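Local coordinates for protein 3'-5'-exonuclease (Saccharomyces cerevisiae, PDB 3E2V) that cuts double-stranded DNA as an endonuclease and trims it from the 3' to the 5' end as an exonuclease, with magnesium as its probable cofactor, at residues Asp23-Gly28 against Ala304-Ile309; Ser335-Lys340 against Met352-Asn357. One frame throughout, in Å; residues are numbered along the deposited sequence.

Contact 1. Residues Asp23-Gly28 against Ala304-Ile309; sequences DPMFHG and APWCEI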
ATOM      1  N   ASP A  23      -2.777  11.785   2.206  1.00 15.28           N
ATOM      2  CA  ASP A  23      -4.208  11.943   2.377  1.00 15.46           C
ATOM      3  C   ASP A  23      -4.552  13.315   2.952  1.00 15.04           C
ATOM      4  O   ASP A  23      -3.859  13.788   3.847  1.00 15.64           O
ATOM      5  CB  ASP A  23      -4.781  10.861   3.272  1.00 15.12           C
ATOM      6  CG  ASP A  23      -6.282  10.872   3.234  1.00 16.65           C
ATOM      7  OD1 ASP A  23      -6.852  10.223   2.342  1.00 19.07           O
ATOM      8  OD2 ASP A  23      -6.879  11.595   4.044  1.00 16.59           O
ATOM      9  N   PRO A  24      -5.597  13.977   2.416  1.00 15.13           N
ATOM     10  CA  PRO A  24      -5.943  15.293   2.958  1.00 15.17           C
ATOM     11  C   PRO A  24      -6.148  15.394   4.468  1.00 14.93           C
ATOM     12  O   PRO A  24      -5.880  16.455   5.032  1.00 14.46           O
ATOM     13  CB  PRO A  24      -7.212  15.660   2.185  1.00 15.95           C
ATOM     14  CG  PRO A  24      -6.993  14.985   0.857  1.00 16.72           C
ATOM     15  CD  PRO A  24      -6.447  13.638   1.261  1.00 15.31           C
ATOM     16  N   MET A  25      -6.559  14.315   5.130  1.00 14.32           N
ATOM     17  CA  MET A  25      -6.761  14.377   6.592  1.00 13.90           C
ATOM     18  C   MET A  25      -5.449  14.702   7.331  1.00 14.27           C
ATOM     19  O   MET A  25      -5.445  15.397   8.350  1.00 14.51           O
ATOM     20  CB  MET A  25      -7.356  13.066   7.137  1.00 14.72           C
ATOM     21  CG  MET A  25      -8.825  12.859   6.813  1.00 15.39           C
ATOM     22  SD  MET A  25      -9.576  11.448   7.763  1.00 14.45           S
ATOM     23  CE  MET A  25      -9.776  10.311   6.429  1.00 21.57           C
ATOM     24  N   PHE A  26      -4.330  14.212   6.792  1.00 14.32           N
ATOM     25  CA  PHE A  26      -3.022  14.488   7.386  1.00 14.44           C
ATOM     26  C   PHE A  26      -2.554  15.922   7.137  1.00 14.44           C
ATOM     27  O   PHE A  26      -1.577  16.399   7.734  1.00 15.21           O
ATOM     28  CB  PHE A  26      -1.978  13.473   6.910  1.00 14.30           C
ATOM     29  CG  PHE A  26      -2.252  12.074   7.382  1.00 13.88           C
ATOM     30  CD1 PHE A  26      -2.663  11.840   8.690  1.00 14.79           C
ATOM     31  CD2 PHE A  26      -2.094  10.980   6.518  1.00 14.21           C
ATOM     32  CE1 PHE A  26      -2.920  10.534   9.136  1.00 16.04           C
ATOM     33  CE2 PHE A  26      -2.324   9.677   6.950  1.00 14.16           C
ATOM     34  CZ  PHE A  26      -2.743   9.453   8.263  1.00 16.06           C
ATOM     35  N   HIS A  27      -3.277  16.604   6.251  1.00 14.95           N
ATOM     36  CA  HIS A  27      -3.021  17.996   5.937  1.00 15.86           C
ATOM     37  C   HIS A  27      -4.105  18.907   6.548  1.00 15.88           C
ATOM     38  O   HIS A  27      -4.182  20.101   6.242  1.00 16.03           O
ATOM     39  CB  HIS A  27      -2.836  18.129   4.425  1.00 16.40           C
ATOM     40  CG  HIS A  27      -1.730  17.248   3.917  1.00 19.30           C
ATOM     41  ND1 HIS A  27      -0.465  17.723   3.644  1.00 23.95           N
ATOM     42  CD2 HIS A  27      -1.675  15.907   3.741  1.00 21.21           C
ATOM     43  CE1 HIS A  27       0.311  16.716   3.279  1.00 23.81           C
ATOM     44  NE2 HIS A  27      -0.398  15.601   3.335  1.00 24.64           N
ATOM     45  N   GLY A  28      -4.905  18.343   7.450  1.00 15.45           N
ATOM     46  CA  GLY A  28      -5.893  19.108   8.199  1.00 15.19           C
ATOM     47  C   GLY A  28      -7.227  19.286   7.496  1.00 15.41           C
ATOM     48  O   GLY A  28      -8.074  20.057   7.973  1.00 16.01           O
ATOM     49  N   ALA A 304      -3.263   3.937   7.429  1.00 12.25           N
ATOM     50  CA  ALA A 304      -3.662   5.252   7.971  1.00 12.14           C
ATOM     51  C   ALA A 304      -3.865   6.247   6.805  1.00 12.67           C
ATOM     52  O   ALA A 304      -3.078   6.268   5.848  1.00 12.63           O
ATOM     53  CB  ALA A 304      -2.633   5.743   8.921  1.00 13.45           C
ATOM     54  N   PRO A 305      -4.912   7.077   6.857  1.00 12.98           N
ATOM     55  CA  PRO A 305      -5.811   7.333   7.983  1.00 13.65           C
ATOM     56  C   PRO A 305      -6.993   6.380   8.124  1.00 13.78           C
ATOM     57  O   PRO A 305      -7.853   6.612   8.982  1.00 14.29           O
ATOM     58  CB  PRO A 305      -6.338   8.730   7.664  1.00 14.37           C
ATOM     59  CG  PRO A 305      -6.498   8.687   6.166  1.00 13.44           C
ATOM     60  CD  PRO A 305      -5.261   7.907   5.677  1.00 13.26           C
ATOM     61  N   TRP A 306      -7.056   5.356   7.278  1.00 14.86           N
ATOM     62  CA  TRP A 306      -8.136   4.369   7.279  1.00 14.84           C
ATOM     63  C   TRP A 306      -7.841   3.223   8.233  1.00 14.85           C
ATOM     64  O   TRP A 306      -6.760   3.152   8.831  1.00 13.97           O
ATOM     65  CB  TRP A 306      -8.297   3.807   5.860  1.00 16.95           C
ATOM     66  CG  TRP A 306      -8.249   4.891   4.820  1.00 19.40           C
ATOM     67  CD1 TRP A 306      -7.283   5.083   3.864  1.00 21.63           C
ATOM     68  CD2 TRP A 306      -9.196   5.945   4.652  1.00 22.90           C
ATOM     69  NE1 TRP A 306      -7.581   6.189   3.109  1.00 22.99           N
ATOM     70  CE2 TRP A 306      -8.748   6.740   3.568  1.00 22.83           C
ATOM     71  CE3 TRP A 306     -10.388   6.294   5.306  1.00 24.21           C
ATOM     72  CZ2 TRP A 306      -9.450   7.873   3.128  1.00 23.45           C
ATOM     73  CZ3 TRP A 306     -11.090   7.420   4.864  1.00 23.51           C
ATOM     74  CH2 TRP A 306     -10.614   8.193   3.784  1.00 22.68           C
ATOM     75  N   CYS A 307      -8.835   2.350   8.403  1.00 14.07           N
ATOM     76  CA  CYS A 307      -8.648   1.060   9.076  1.00 14.34           C
ATOM     77  C   CYS A 307      -8.347   1.130  10.569  1.00 15.26           C
ATOM     78  O   CYS A 307      -7.646   0.267  11.120  1.00 14.83           O
ATOM     79  CB  CYS A 307      -7.617   0.208   8.331  1.00 14.69           C
ATOM     80  SG  CYS A 307      -8.099  -0.161   6.611  1.00 16.14           S
ATOM     81  N   GLU A 308      -8.919   2.135  11.236  1.00 15.72           N
ATOM     82  CA  GLU A 308      -8.867   2.185  12.708  1.00 17.08           C
ATOM     83  C   GLU A 308      -9.439   0.887  13.270  1.00 16.78           C
ATOM     84  O   GLU A 308     -10.466   0.413  12.803  1.00 16.75           O
ATOM     85  CB  GLU A 308      -9.680   3.373  13.224  1.00 17.43           C
ATOM     86  CG  GLU A 308      -9.591   3.589  14.719  1.00 20.31           C
ATOM     87  CD  GLU A 308     -10.531   4.680  15.226  1.00 19.32           C
ATOM     88  OE1 GLU A 308     -11.344   5.221  14.429  1.00 23.81           O
ATOM     89  OE2 GLU A 308     -10.480   4.980  16.447  1.00 23.52           O
ATOM     90  N   ILE A 309      -8.758   0.322  14.256  1.00 16.35           N
ATOM     91  CA  ILE A 309      -9.290  -0.816  15.013  1.00 16.53           C
ATOM     92  C   ILE A 309     -10.308  -0.277  16.022  1.00 16.62           C
ATOM     93  O   ILE A 309      -9.957   0.511  16.907  1.00 17.78           O
ATOM     94  CB  ILE A 309      -8.165  -1.601  15.685  1.00 16.65           C
ATOM     95  CG1 ILE A 309      -7.338  -2.337  14.612  1.00 16.28           C
ATOM     96  CG2 ILE A 309      -8.716  -2.608  16.684  1.00 17.15           C
ATOM     97  CD1 ILE A 309      -5.972  -2.793  15.088  1.00 16.91           C
TER
HETATM   98  O   HOH W   1      -5.925   7.856   1.428  1.00 31.35           O

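Contact 2. Residues Ser335-Lys340 against Met352-Asn357; sequences SVKKNK and MVKGRN. With GOL (glycerol), chain D.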
ATOM      1  N   SER A 335      -6.764  11.867  22.116  1.00 21.06           N
ATOM      2  CA  SER A 335      -7.444  12.006  20.826  1.00 21.77           C
ATOM      3  C   SER A 335      -8.562  13.025  20.993  1.00 21.52           C
ATOM      4  O   SER A 335      -9.369  12.910  21.915  1.00 23.14           O
ATOM      5  CB  SER A 335      -8.020  10.649  20.420  1.00 22.44           C
ATOM      6  OG  SER A 335      -8.604  10.653  19.131  1.00 27.74           O
ATOM      7  N   VAL A 336      -8.588  14.040  20.130  1.00 19.55           N
ATOM      8  CA  VAL A 336      -9.616  15.094  20.188  1.00 19.32           C
ATOM      9  C   VAL A 336     -10.370  15.181  18.869  1.00 19.17           C
ATOM     10  O   VAL A 336      -9.895  14.700  17.831  1.00 18.40           O
ATOM     11  CB  VAL A 336      -9.003  16.477  20.506  1.00 19.56           C
ATOM     12  CG1 VAL A 336      -8.409  16.521  21.917  1.00 20.83           C
ATOM     13  CG2 VAL A 336      -7.950  16.879  19.467  1.00 19.86           C
ATOM     14  N   LYS A 337     -11.543  15.814  18.882  1.00 18.64           N
ATOM     15  CA  LYS A 337     -12.295  16.006  17.641  1.00 19.91           C
ATOM     16  C   LYS A 337     -11.497  16.928  16.704  1.00 18.31           C
ATOM     17  O   LYS A 337     -10.681  17.737  17.160  1.00 18.75           O
ATOM     18  CB  LYS A 337     -13.689  16.594  17.912  1.00 19.82           C
ATOM     19  CG  LYS A 337     -14.571  15.748  18.849  1.00 21.89           C
ATOM     20  CD  LYS A 337     -15.869  16.485  19.259  1.00 23.85           C
ATOM     21  CE  LYS A 337     -15.597  17.806  20.027  1.00 28.35           C
ATOM     22  NZ  LYS A 337     -15.406  17.724  21.531  1.00 28.78           N
ATOM     23  N   LYS A 338     -11.719  16.790  15.400  1.00 18.95           N
ATOM     24  CA  LYS A 338     -10.935  17.555  14.416  1.00 18.72           C
ATOM     25  C   LYS A 338     -10.971  19.081  14.631  1.00 19.10           C
ATOM     26  O   LYS A 338      -9.994  19.764  14.345  1.00 18.63           O
ATOM     27  CB  LYS A 338     -11.360  17.196  12.986  1.00 18.82           C
ATOM     28  CG  LYS A 338     -12.850  17.416  12.724  1.00 19.76           C
ATOM     29  CD  LYS A 338     -13.230  17.022  11.312  1.00 21.84           C
ATOM     30  CE  LYS A 338     -14.726  17.202  11.067  1.00 25.19           C
ATOM     31  NZ  LYS A 338     -15.544  16.192  11.769  1.00 26.76           N
ATOM     32  N   ASN A 339     -12.081  19.601  15.155  1.00 20.18           N
ATOM     33  CA  ASN A 339     -12.193  21.044  15.399  1.00 21.13           C
ATOM     34  C   ASN A 339     -11.518  21.519  16.691  1.00 21.30           C
ATOM     35  O   ASN A 339     -11.492  22.722  16.983  1.00 21.85           O
ATOM     36  CB  ASN A 339     -13.663  21.491  15.378  1.00 21.45           C
ATOM     37  CG  ASN A 339     -14.478  20.882  16.504  1.00 24.69           C
ATOM     38  OD1 ASN A 339     -14.288  19.726  16.870  1.00 27.90           O
ATOM     39  ND2 ASN A 339     -15.414  21.654  17.039  1.00 28.19           N
ATOM     40  N   LYS A 340     -10.953  20.579  17.448  1.00 20.87           N
ATOM     41  CA  LYS A 340     -10.271  20.872  18.710  1.00 21.64           C
ATOM     42  C   LYS A 340      -8.755  20.705  18.637  1.00 20.88           C
ATOM     43  O   LYS A 340      -8.051  21.027  19.592  1.00 21.75           O
ATOM     44  CB  LYS A 340     -10.834  19.985  19.839  1.00 21.56           C
ATOM     45  CG  LYS A 340     -12.331  20.146  20.087  1.00 24.40           C
ATOM     46  CD  LYS A 340     -12.668  21.539  20.581  1.00 27.58           C
ATOM     47  CE  LYS A 340     -14.144  21.648  20.895  1.00 30.89           C
ATOM     48  NZ  LYS A 340     -14.432  22.963  21.523  1.00 33.26           N
ATOM     49  N   MET A 352      -3.867  13.240  18.858  1.00 16.76           N
ATOM     50  CA  MET A 352      -4.459  12.584  17.686  1.00 16.20           C
ATOM     51  C   MET A 352      -5.847  13.153  17.423  1.00 16.52           C
ATOM     52  O   MET A 352      -6.402  13.880  18.262  1.00 16.96           O
ATOM     53  CB  MET A 352      -4.574  11.062  17.891  1.00 16.91           C
ATOM     54  CG  MET A 352      -3.247  10.397  18.285  1.00 16.17           C
ATOM     55  SD  MET A 352      -3.283   8.594  18.668  1.00 12.99           S
ATOM     56  CE  MET A 352      -3.462   7.914  17.013  1.00 19.86           C
ATOM     57  N   VAL A 353      -6.381  12.834  16.245  1.00 15.85           N
ATOM     58  CA  VAL A 353      -7.716  13.275  15.857  1.00 16.05           C
ATOM     59  C   VAL A 353      -8.649  12.071  15.846  1.00 17.29           C
ATOM     60  O   VAL A 353      -8.359  11.060  15.198  1.00 16.79           O
ATOM     61  CB  VAL A 353      -7.689  13.953  14.469  1.00 15.52           C
ATOM     62  CG1 VAL A 353      -9.125  14.226  13.999  1.00 17.32           C
ATOM     63  CG2 VAL A 353      -6.835  15.223  14.506  1.00 16.11           C
ATOM     64  N   LYS A 354      -9.760  12.164  16.581  1.00 17.24           N
ATOM     65  CA  LYS A 354     -10.729  11.067  16.659  1.00 18.86           C
ATOM     66  C   LYS A 354     -11.182  10.681  15.256  1.00 18.10           C
ATOM     67  O   LYS A 354     -11.538  11.550  14.455  1.00 18.05           O
ATOM     68  CB  LYS A 354     -11.938  11.454  17.527  1.00 18.26           C
ATOM     69  CG  LYS A 354     -11.567  11.756  18.976  1.00 21.98           C
ATOM     70  CD  LYS A 354     -12.788  12.083  19.822  1.00 21.71           C
ATOM     71  CE  LYS A 354     -12.405  12.348  21.281  1.00 27.00           C
ATOM     72  NZ  LYS A 354     -11.801  11.155  21.964  1.00 31.50           N
ATOM     73  N   GLY A 355     -11.136   9.384  14.956  1.00 17.82           N
ATOM     74  CA  GLY A 355     -11.555   8.878  13.656  1.00 17.57           C
ATOM     75  C   GLY A 355     -10.477   8.845  12.587  1.00 17.20           C
ATOM     76  O   GLY A 355     -10.700   8.269  11.527  1.00 19.43           O
ATOM     77  N   ARG A 356      -9.322   9.442  12.862  1.00 16.00           N
ATOM     78  CA  ARG A 356      -8.226   9.491  11.889  1.00 15.08           C
ATOM     79  C   ARG A 356      -7.128   8.546  12.365  1.00 14.42           C
ATOM     80  O   ARG A 356      -6.430   8.817  13.356  1.00 14.63           O
ATOM     81  CB  ARG A 356      -7.672  10.917  11.735  1.00 15.41           C
ATOM     82  CG  ARG A 356      -6.579  11.056  10.669  1.00 15.22           C
ATOM     83  CD  ARG A 356      -6.006  12.465  10.645  1.00 14.27           C
ATOM     84  NE  ARG A 356      -5.095  12.691  11.773  1.00 14.99           N
ATOM     85  CZ  ARG A 356      -4.272  13.732  11.913  1.00 15.09           C
ATOM     86  NH1 ARG A 356      -4.212  14.703  10.998  1.00 15.45           N
ATOM     87  NH2 ARG A 356      -3.487  13.803  12.994  1.00 15.87           N
ATOM     88  N   ASN A 357      -6.968   7.428  11.656  1.00 14.14           N
ATOM     89  CA  ASN A 357      -5.940   6.469  12.057  1.00 14.13           C
ATOM     90  C   ASN A 357      -4.536   7.008  11.773  1.00 14.08           C
ATOM     91  O   ASN A 357      -4.367   7.920  10.958  1.00 13.39           O
ATOM     92  CB  ASN A 357      -6.188   5.116  11.383  1.00 13.22           C
ATOM     93  CG  ASN A 357      -5.462   3.984  12.068  1.00 13.82           C
ATOM     94  OD1 ASN A 357      -5.043   4.097  13.229  1.00 14.29           O
ATOM     95  ND2 ASN A 357      -5.287   2.886  11.341  1.00 14.39           N
TER
HETATM   96  C1  GOL D 426      -8.480   7.324  15.882  1.00 27.62           C
HETATM   97  O1  GOL D 426      -9.636   7.500  16.686  1.00 26.92           O
HETATM   98  C2  GOL D 426      -7.223   7.857  16.559  1.00 26.86           C
HETATM   99  O2  GOL D 426      -7.368   9.226  16.835  1.00 28.63           O
HETATM  100  C3  GOL D 426      -6.964   7.134  17.882  1.00 26.97           C
HETATM  101  O3  GOL D 426      -6.200   5.962  17.663  1.00 24.21           O
HETATM  102  O   HOH W   2     -12.782  14.205  14.683  1.00 22.62           O

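Contact 1. Residues Asp23-Gly28 against Ala304-Ile309
Pro305 is wedged among Asp23, Met25 and Phe26, where the loop between strand 18-19 and strand 29-30 meets the loop after the last barrel strand, 298-300, in this TatD-type TIM barrel. Apolar contact carries most of the join. A cis peptide bond precedes Pro305, and the compact pyrrolidine ring fits between an aromatic ring and a carboxylate: CD lies 3.7 Å from Phe26 CE2, while CG approaches Asp23 OD2 at 3.6 Å. The Phe26 ring presents its edge to Ala304, whose small CB is 3.8 Å from CZ. Pro305 CG also covers one face of the Trp306 indole over its centre, 3.9 Å above the plane. Met25 adds a flexible end: its chain bends at chi3 (-109°), which brings the methyl CE to 3.5 Å from Trp306 CH2.

Polar contacts fix Asp23. CG stands anti to the backbone N (chi1 -169°), and OD2 accepts from Met25 N at 2.9 Å in an Asx turn that leads into the 3-10 segment 24-26. The carboxylate is thereby steadied almost perpendicular to the indole plane. Trp306 lies beside the magnesium ligand Asp303, so this small interface adjoins the metal site. One water joins the loops through polar groups, donating to Asp23 OD1 at 2.7 Å and accepting from the indole N-H of Trp306 NE1.

Contact 2. Residues Ser335-Lys340 against Met352-Asn357
Ser335-Lys340 and Met352-Asn357 meet as neighbouring strand ends in a two-stranded parallel sheet, separate from the eight-stranded barrel sheet and away from the annotated metal site. Ser335 pairs with Met352 and Val336 with Val353. Val336 N donates to Met352 O at 2.9 Å, and Lys354 N returns a bond to Val336 O at 2.8 Å, so Val336 bonds through both its N-H and its carbonyl to the partner segment, the second bond falling just past the strand's end. Branched valines suit this extended backbone; Val353 CG1 packs 3.9 Å from Lys338 CB just beyond the pairing.

Lys354 lays its long aliphatic chain across the strand end, with CG 3.2 Å from Ser335 OG. The chain is extended until chi4 (-63°), where a bend turns NZ to Ser335 O for a weak hydrogen bond. Past the strands, a water bridges Lys338 N and Lys354 O.

The second strand leaves through a type II turn from Val353 to Arg356, closed by Arg356 N on Val353 O; Gly355 readily adopts the positive phi (88°) of its third position. A glycerol, probably from the crystallisation liquor, lies here: its O2 donates to Val353 O at 2.7 Å and its O1 accepts from Gly355 N. The Arg356 guanidinium, with Val353 CG2 over one face, forms salt bridges to Asp39 and Glu358. In the chain the pair comes between helix 316-325 and helix 362-373; in space it lies against strand 29-30, where Lys338, Val353 and Arg356 all touch Tyr30.

Contacts 1 and 2 have centres 10 Å apart on the same side of the chain's centre and follow one another in sequence, 304-309 preceding 335-340 with helix 316-325 between. Contact 1 joins the loop after strand 18-19 to the loop after strand 298-300, the last strand of the barrel, whereas contact 2 belongs to the separate two-stranded sheet. Asn357 links them directly: its N probably bonds to Pro305 O, its ND2 to Trp306 O, both at 2.9 Å, and its carbonyl packs on Ala304 and Phe26. Arg356 NH1 adds a bond to Met25 O. Strand 29-30 also touches both contacts, so the small sheet is tied to the loop that carries Trp306, close to the metal site.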